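PDB 6EI3: proton-dependent oligopeptide transporter family protein from Xanthomonas campestris, which probably couples the inward movement of protons to the uptake of small peptides across the membrane, as a Major Facilitator Superfamily transporter of the POT family. Local coordinates for residues A[269-274]-A[285-290]; A[336-341]-A[402-407]. All coordinates share one frame; numbering follows the deposited sequence.

Contact 1 of 2, residues A[269-274]-A[285-290]; sequences WQLERA and GVRALL
The side chain of L271 reaches across to the helix of 285-290 and packs against one face of the guanidinium group of R287, whose chain, bent at chi3, brings NH2 to E272. With CG anti to the backbone N (chi1 -175°), L271 sends its two methyl branches to different places. CD2 sits over one face of the R287 guanidinium, displaced toward its rim, and also comes within 3.5 Å of the backbone N of R287. CD1 turns instead to V286, where it meets CG1 at 3.9 Å, the two side chains passing at a slant. L290 adds a looser contact one turn further on, its CD1 lying 4.5 Å from L271 CD2.

The polar half of the contact lies on the other side of R287. E272 is folded at chi2 (-58°), which carries its carboxylate back to the arginine, and OE2 accepts a hydrogen bond from NH2 of R287 at 2.8 Å, which makes the pair a salt bridge. The bond is a single, rather bent one: it uses the anti lone pair of OE2, and the carboxylate oxygen stands 33° out of the guanidinium plane. The two flat groups are therefore not paired side by side in a common plane. The other oxygen of E272 has a second cationic partner, R275, and R287 also makes a cation-pi contact with W268, so the ion pair belongs to a small charged and aromatic cluster.

Helix 206-215 packs against the apolar half through V209, which touches both L271 and V286. This local helix-helix packing across a short connection joins the C-terminal part of helix 248-270 and the 3-10 segment 271-273, probably the second of the two extra POT helices between the six-helix bundles, to helix 281-306, probably the first of the C-terminal bundle.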
# COMPACT_ATOMS: atom_id res chain seq x y z
N TRP A 269 6.37 12.33 -23.90
CA TRP A 269 6.59 13.36 -24.92
C TRP A 269 7.54 12.92 -26.03
O TRP A 269 7.27 13.20 -27.20
CB TRP A 269 7.19 14.62 -24.26
CG TRP A 269 6.23 15.71 -23.92
CD1 TRP A 269 5.47 15.81 -22.79
CD2 TRP A 269 6.03 16.93 -24.64
NE1 TRP A 269 4.78 17.00 -22.78
CE2 TRP A 269 5.10 17.71 -23.91
CE3 TRP A 269 6.52 17.43 -25.86
CZ2 TRP A 269 4.66 18.96 -24.35
CZ3 TRP A 269 6.07 18.67 -26.29
CH2 TRP A 269 5.15 19.42 -25.55
N GLN A 270 8.66 12.26 -25.67
CA GLN A 270 9.74 11.87 -26.57
C GLN A 270 9.94 10.36 -26.74
O GLN A 270 11.00 9.95 -27.21
CB GLN A 270 11.07 12.48 -26.06
CG GLN A 270 11.16 13.99 -26.06
CD GLN A 270 12.42 14.52 -25.39
OE1 GLN A 270 12.44 15.64 -24.92
NE2 GLN A 270 13.49 13.73 -25.32
N LEU A 271 8.96 9.53 -26.34
CA LEU A 271 9.09 8.07 -26.42
C LEU A 271 9.29 7.55 -27.85
O LEU A 271 10.02 6.56 -28.03
CB LEU A 271 7.91 7.36 -25.72
CG LEU A 271 7.97 5.85 -25.63
CD1 LEU A 271 9.23 5.36 -24.91
CD2 LEU A 271 6.75 5.32 -24.97
N GLU A 272 8.71 8.21 -28.85
CA GLU A 272 8.87 7.82 -30.25
C GLU A 272 10.33 7.93 -30.74
O GLU A 272 10.69 7.20 -31.66
CB GLU A 272 7.90 8.56 -31.19
CG GLU A 272 6.44 8.16 -31.01
CD GLU A 272 6.12 6.69 -31.22
OE1 GLU A 272 6.41 6.17 -32.32
OE2 GLU A 272 5.57 6.06 -30.28
N ARG A 273 11.17 8.77 -30.09
CA ARG A 273 12.59 8.94 -30.44
C ARG A 273 13.47 7.73 -30.03
O ARG A 273 14.67 7.71 -30.33
CB ARG A 273 13.16 10.23 -29.84
CG ARG A 273 12.39 11.50 -30.16
CD ARG A 273 13.01 12.66 -29.42
NE ARG A 273 12.29 13.91 -29.62
CZ ARG A 273 12.78 15.10 -29.29
NH1 ARG A 273 14.01 15.21 -28.78
NH2 ARG A 273 12.07 16.20 -29.50
N ALA A 274 12.87 6.74 -29.33
CA ALA A 274 13.55 5.51 -28.90
C ALA A 274 13.37 4.37 -29.92
O ALA A 274 14.13 3.41 -29.88
CB ALA A 274 13.02 5.08 -27.54
N GLY A 285 6.05 -1.38 -25.13
CA GLY A 285 6.03 -1.87 -23.75
C GLY A 285 6.16 -0.78 -22.71
O GLY A 285 5.48 -0.83 -21.68
N VAL A 286 6.99 0.24 -22.99
CA VAL A 286 7.19 1.40 -22.11
C VAL A 286 5.96 2.33 -22.24
O VAL A 286 5.56 2.91 -21.24
CB VAL A 286 8.56 2.11 -22.35
CG1 VAL A 286 8.66 3.44 -21.60
CG2 VAL A 286 9.71 1.19 -21.95
N ARG A 287 5.36 2.44 -23.46
CA ARG A 287 4.13 3.21 -23.69
C ARG A 287 2.99 2.63 -22.85
O ARG A 287 2.24 3.38 -22.21
CB ARG A 287 3.74 3.22 -25.18
CG ARG A 287 2.67 4.27 -25.49
CD ARG A 287 2.57 4.66 -26.95
NE ARG A 287 3.75 5.39 -27.46
CZ ARG A 287 3.99 6.69 -27.26
NH1 ARG A 287 3.16 7.42 -26.52
NH2 ARG A 287 5.06 7.25 -27.78
N ALA A 288 2.86 1.28 -22.85
CA ALA A 288 1.86 0.55 -22.09
C ALA A 288 2.07 0.78 -20.58
O ALA A 288 1.09 1.03 -19.87
CB ALA A 288 1.95 -0.93 -22.42
N LEU A 289 3.34 0.75 -20.11
CA LEU A 289 3.71 1.00 -18.71
C LEU A 289 3.31 2.41 -18.26
O LEU A 289 2.86 2.57 -17.13
CB LEU A 289 5.24 0.81 -18.50
CG LEU A 289 5.75 -0.34 -17.62
CD1 LEU A 289 4.98 -0.47 -16.30
CD2 LEU A 289 5.80 -1.64 -18.37
N LEU A 290 3.48 3.42 -19.13
CA LEU A 290 3.10 4.80 -18.81
C LEU A 290 1.59 4.99 -18.72
O LEU A 290 1.12 5.75 -17.88
CB LEU A 290 3.75 5.82 -19.75
CG LEU A 290 5.27 5.93 -19.67
CD1 LEU A 290 5.80 6.77 -20.82
CD2 LEU A 290 5.74 6.46 -18.28

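Contact 2 of 2, residues A[336-341]-A[402-407]; sequences PLLVML and PYALLT. With 78M ((2S)-2,3-dihydroxypropyl(7Z)-pentadec-7-enoate), chain N.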
# COMPACT_ATOMS: atom_id res chain seq x y z
N PRO A 336 -9.95 -8.97 6.46
CA PRO A 336 -9.57 -10.28 5.88
C PRO A 336 -10.72 -11.29 5.86
O PRO A 336 -10.78 -12.10 4.93
CB PRO A 336 -8.40 -10.74 6.76
CG PRO A 336 -8.62 -10.04 8.07
CD PRO A 336 -9.11 -8.68 7.65
N LEU A 337 -11.66 -11.23 6.84
CA LEU A 337 -12.83 -12.12 6.81
C LEU A 337 -13.66 -11.83 5.56
O LEU A 337 -14.06 -12.75 4.85
CB LEU A 337 -13.71 -11.95 8.07
CG LEU A 337 -15.07 -12.69 8.02
CD1 LEU A 337 -14.89 -14.19 8.08
CD2 LEU A 337 -16.02 -12.22 9.12
N LEU A 338 -13.90 -10.53 5.28
CA LEU A 338 -14.70 -10.11 4.14
C LEU A 338 -13.98 -10.34 2.80
O LEU A 338 -14.63 -10.64 1.81
CB LEU A 338 -15.20 -8.67 4.30
CG LEU A 338 -16.33 -8.46 5.29
CD1 LEU A 338 -16.34 -7.03 5.79
CD2 LEU A 338 -17.68 -8.86 4.70
N VAL A 339 -12.65 -10.26 2.77
CA VAL A 339 -11.89 -10.56 1.56
C VAL A 339 -12.14 -12.06 1.23
O VAL A 339 -12.44 -12.42 0.09
CB VAL A 339 -10.36 -10.27 1.71
CG1 VAL A 339 -9.56 -10.91 0.56
CG2 VAL A 339 -10.07 -8.77 1.79
N MET A 340 -12.02 -12.93 2.25
CA MET A 340 -12.19 -14.39 2.08
C MET A 340 -13.59 -14.77 1.68
O MET A 340 -13.75 -15.75 0.96
CB MET A 340 -11.71 -15.18 3.30
CG MET A 340 -10.19 -15.16 3.44
SD MET A 340 -9.54 -16.12 4.83
CE MET A 340 -10.27 -15.23 6.24
N LEU A 341 -14.61 -14.00 2.10
CA LEU A 341 -15.99 -14.26 1.69
C LEU A 341 -16.27 -13.68 0.29
O LEU A 341 -16.91 -14.34 -0.53
CB LEU A 341 -16.99 -13.65 2.70
CG LEU A 341 -17.11 -14.31 4.09
CD1 LEU A 341 -18.02 -13.50 5.00
CD2 LEU A 341 -17.64 -15.74 3.98
N PRO A 402 -19.59 0.09 6.90
CA PRO A 402 -18.46 0.57 6.08
C PRO A 402 -17.36 -0.48 5.86
O PRO A 402 -16.73 -0.41 4.82
CB PRO A 402 -17.96 1.81 6.84
CG PRO A 402 -18.44 1.63 8.25
CD PRO A 402 -19.75 0.89 8.13
N TYR A 403 -17.17 -1.47 6.76
CA TYR A 403 -16.17 -2.51 6.48
C TYR A 403 -16.60 -3.32 5.24
O TYR A 403 -15.76 -3.60 4.39
CB TYR A 403 -15.96 -3.46 7.68
CG TYR A 403 -14.71 -3.10 8.47
CD1 TYR A 403 -13.45 -3.45 8.00
CD2 TYR A 403 -14.79 -2.30 9.60
CE1 TYR A 403 -12.29 -3.02 8.65
CE2 TYR A 403 -13.64 -1.90 10.28
CZ TYR A 403 -12.40 -2.27 9.80
OH TYR A 403 -11.27 -1.86 10.46
N ALA A 404 -17.89 -3.68 5.16
CA ALA A 404 -18.44 -4.46 4.03
C ALA A 404 -18.29 -3.69 2.73
O ALA A 404 -17.80 -4.23 1.74
CB ALA A 404 -19.91 -4.80 4.29
N LEU A 405 -18.69 -2.40 2.75
CA LEU A 405 -18.62 -1.54 1.58
C LEU A 405 -17.19 -1.35 1.11
O LEU A 405 -16.90 -1.57 -0.07
CB LEU A 405 -19.31 -0.18 1.85
CG LEU A 405 -20.83 -0.23 2.05
CD1 LEU A 405 -21.32 0.99 2.78
CD2 LEU A 405 -21.59 -0.41 0.70
N LEU A 406 -16.27 -1.02 2.06
CA LEU A 406 -14.85 -0.79 1.75
C LEU A 406 -14.13 -2.05 1.23
O LEU A 406 -13.32 -1.93 0.31
CB LEU A 406 -14.11 -0.17 2.94
CG LEU A 406 -12.59 0.08 2.78
CD1 LEU A 406 -12.29 1.17 1.72
CD2 LEU A 406 -11.95 0.41 4.10
N THR A 407 -14.39 -3.22 1.86
CA THR A 407 -13.78 -4.49 1.47
C THR A 407 -14.30 -4.93 0.11
O THR A 407 -13.53 -5.49 -0.68
CB THR A 407 -13.90 -5.54 2.57
OG1 THR A 407 -13.39 -4.95 3.77
CG2 THR A 407 -13.07 -6.80 2.24
O21 78M N . -19.10 -19.50 1.85
C20 78M N . -19.64 -20.47 0.96
C18 78M N . -19.29 -21.86 1.40
O19 78M N . -17.87 -22.05 1.37
C17 78M N . -19.98 -22.94 0.60
O2 78M N . -19.41 -22.90 -0.73
C1 78M N . -18.83 -24.01 -1.21
O1 78M N . -18.75 -25.05 -0.61
C2 78M N . -18.30 -23.79 -2.60
C3 78M N . -16.88 -23.23 -2.63
C4 78M N . -16.82 -21.72 -2.40
C5 78M N . -15.42 -21.12 -2.35
C6 78M N . -14.64 -21.35 -1.05
C7 78M N . -15.16 -20.60 0.14
C8 78M N . -14.61 -19.54 0.69
C9 78M N . -15.12 -18.79 1.89
C10 78M N . -14.06 -18.68 2.97
C11 78M N . -14.55 -18.10 4.28
C12 78M N . -13.48 -18.01 5.37
C13 78M N . -14.00 -17.66 6.75
C15 78M N . -15.28 -18.41 8.81
C14 78M N . -14.62 -18.82 7.52
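L338 and T407 owe their meeting to two first torsions. In T407, chi1 of -52° leaves the methyl CG2 anti to the backbone N and directed at the helix of 336-341, while OG1 lies beside that N and turns back along its own helix. In L338, CG is anti to the carbonyl carbon (chi1 -74°), which brings CD1 over the backbone of the preceding turn of the partner helix.

CG2 of T407 enters between two residues, 3.5 Å from L338 CB and 3.6 Å from V339 CG2; the V339 and T407 side chains cross at about a right angle. CD1 of L338 rests 3.7 Å from both Y403 O and A404 N. The hydroxyl of T407 donates to Y403 O at 2.8 Å, and T407 N reaches the same oxygen from the opposite face of the carbonyl plane. N335, just before 336-341, bonds to this hydroxyl too, a polar tie that backs the apolar packing.

Away from this interface, L337 CD1 touches C13 of the bound monoacylglycerol at 3.8 Å. The segments 336-341 and 402-407, on helices 334-357 and 400-424, have axes 9.5 Å apart crossing at -52°, a steeply crossed pair of transmembrane helices in an MFS bundle, with a monoacylglycerol bound along L337, M340 and L341.

Contact 1 closes before contact 2 opens along the chain, and their centres are about 38 Å apart, with nearest atoms about 24 Å apart, so neither touches the other. They share no helix: contact 1 links helices 248-270 and 281-306, neighbours in sequence, whereas contact 2 joins helices 334-357 and 400-424 across 60 intervening residues, mostly helical. Contact 1 lies further out from the centre of the chain. Both are mainly buried helix packing with bound monoacylglycerol beside them, near L290 in one and L337, M340, L341 and A404 in the other. Contact 1 probably fastens the inserted helices to the C-terminal bundle, while contact 2 lies within that bundle.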